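Local coordinates for oxidoreductase, short chain dehydrogenase/reductase family protein (Bifidobacterium adolescentis L2-32, PDB 6OW4), which is an NADH-dependent 20beta-hydroxysteroid dehydrogenase of the short-chain dehydrogenase/reductase family, at residues I162-E165 and I166-H170. Numbering follows the deposited sequence.
Sequences IAHE and IMREH
Backbone hydrogen bonds of the i to i+4 kind run from I166 N to I162 O and from E169 N to E165 O, both 3.0 Å, with weak ones from M167 N to A163 O and R168 N to H164 O between them. R168 turns back on this helix: its chain bends at the third torsion (chi3 -71°), bringing NE to 3.1 Å from H164 O. That carbonyl thus accepts two donors from one residue, NE approaching from above its plane while the oxygen lies almost within the guanidinium plane. Beside it, H164 ND1 is 3.0 Å from R168 NH2, which meets the imidazole at its edge; the two side chains lie side by side, pointing the same way, with ring and guanidinium planes 56° apart. Arginine suits this place because NE reaches H164 O while NH2 forms a salt bridge with D139 of the second subunit. Without the guanidinium, as with an alanine here, that aspartate would probably lose this partner and H164 O its side-chain donor. E165 and E169, one turn apart, each form a salt bridge, to R161 and K112 respectively, which probably eases the like charges of the pair. M167, its chain extended, passes its CG and SD by A163 O and packs on L176 of strand 174-179 and I223 of strand 223-230, while the small A163 also meets L176. The branched I162 and I166 pack on V108 and V116 of helix 105-119, which places this last part of helix 142-170 between that helix, the Rossmann-fold sheet and the second subunit.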
loop_
_atom_site.group_PDB
_atom_site.type_symbol
_atom_site.label_atom_id
_atom_site.label_comp_id
_atom_site.label_asym_id
_atom_site.label_seq_id
_atom_site.Cartn_x
_atom_site.Cartn_y
_atom_site.Cartn_z
ATOM N N ILE F 162 15.375 -20.635 11.652
ATOM C CA ILE F 162 16.172 -21.891 11.500
ATOM C C ILE F 162 16.375 -22.182 10.007
ATOM O O ILE F 162 17.424 -22.753 9.661
ATOM C CB ILE F 162 15.540 -23.083 12.252
ATOM C CG1 ILE F 162 14.160 -23.470 11.710
ATOM C CG2 ILE F 162 15.499 -22.808 13.748
ATOM C CD1 ILE F 162 13.731 -24.870 12.087
ATOM N N ALA F 163 15.420 -21.788 9.158
ATOM C CA ALA F 163 15.459 -21.985 7.690
ATOM C C ALA F 163 16.645 -21.216 7.092
ATOM O O ALA F 163 17.489 -21.856 6.432
ATOM C CB ALA F 163 14.152 -21.558 7.070
ATOM N N HIS F 164 16.716 -19.901 7.326
ATOM C CA HIS F 164 17.776 -19.016 6.766
ATOM C C HIS F 164 19.075 -19.172 7.568
ATOM O O HIS F 164 20.137 -18.803 7.029
ATOM C CB HIS F 164 17.284 -17.563 6.642
ATOM C CG HIS F 164 17.092 -16.832 7.927
ATOM N ND1 HIS F 164 18.147 -16.474 8.742
ATOM C CD2 HIS F 164 15.979 -16.343 8.515
ATOM C CE1 HIS F 164 17.691 -15.820 9.789
ATOM N NE2 HIS F 164 16.362 -15.725 9.674
ATOM N N GLU F 165 19.000 -19.709 8.791
ATOM C CA GLU F 165 20.187 -20.101 9.601
ATOM C C GLU F 165 20.929 -21.238 8.886
ATOM O O GLU F 165 22.151 -21.105 8.682
ATOM C CB GLU F 165 19.780 -20.517 11.017
ATOM C CG GLU F 165 19.719 -19.357 11.998
ATOM C CD GLU F 165 19.185 -19.701 13.380
ATOM O OE1 GLU F 165 18.833 -20.875 13.606
ATOM O OE2 GLU F 165 19.124 -18.791 14.229
ATOM N N ILE F 166 20.209 -22.306 8.523
ATOM C CA ILE F 166 20.752 -23.504 7.813
ATOM C C ILE F 166 21.412 -23.052 6.503
ATOM O O ILE F 166 22.541 -23.500 6.228
ATOM C CB ILE F 166 19.645 -24.552 7.565
ATOM C CG1 ILE F 166 19.207 -25.228 8.868
ATOM C CG2 ILE F 166 20.084 -25.578 6.529
ATOM C CD1 ILE F 166 17.833 -25.862 8.807
ATOM N N MET F 167 20.720 -22.201 5.737
ATOM C CA MET F 167 21.136 -21.735 4.387
ATOM C C MET F 167 22.517 -21.076 4.467
ATOM O O MET F 167 23.410 -21.486 3.700
ATOM C CB MET F 167 20.126 -20.733 3.823
ATOM C CG MET F 167 18.831 -21.380 3.378
ATOM S SD MET F 167 17.532 -20.168 3.051
ATOM C CE MET F 167 16.141 -21.250 2.729
ATOM N N ARG F 168 22.675 -20.094 5.357
ATOM C CA ARG F 168 23.939 -19.332 5.542
ATOM C C ARG F 168 25.022 -20.266 6.095
ATOM O O ARG F 168 26.159 -20.214 5.585
ATOM C CB ARG F 168 23.702 -18.133 6.464
ATOM C CG ARG F 168 22.805 -17.065 5.857
ATOM C CD ARG F 168 22.602 -15.909 6.812
ATOM N NE ARG F 168 21.767 -16.283 7.943
ATOM C CZ ARG F 168 21.646 -15.582 9.066
ATOM N NH1 ARG F 168 22.317 -14.452 9.227
ATOM N NH2 ARG F 168 20.854 -16.017 10.029
ATOM N N GLU F 169 24.671 -21.096 7.082
ATOM C CA GLU F 169 25.582 -22.086 7.721
ATOM C C GLU F 169 26.078 -23.090 6.673
ATOM O O GLU F 169 27.236 -23.533 6.796
ATOM C CB GLU F 169 24.878 -22.799 8.877
ATOM C CG GLU F 169 24.778 -21.950 10.132
ATOM C CD GLU F 169 23.818 -22.469 11.189
ATOM O OE1 GLU F 169 23.406 -23.642 11.087
ATOM O OE2 GLU F 169 23.480 -21.699 12.109
ATOM N N HIS F 170 25.235 -23.433 5.692
ATOM C CA HIS F 170 25.558 -24.368 4.579
ATOM C C HIS F 170 26.181 -23.602 3.405
ATOM O O HIS F 170 26.709 -24.265 2.492
ATOM C CB HIS F 170 24.312 -25.166 4.172
ATOM C CG HIS F 170 23.973 -26.252 5.137
ATOM N ND1 HIS F 170 23.194 -27.337 4.786
ATOM C CD2 HIS F 170 24.332 -26.442 6.424
ATOM C CE1 HIS F 170 23.069 -28.137 5.823
ATOM N NE2 HIS F 170 23.762 -27.613 6.840
#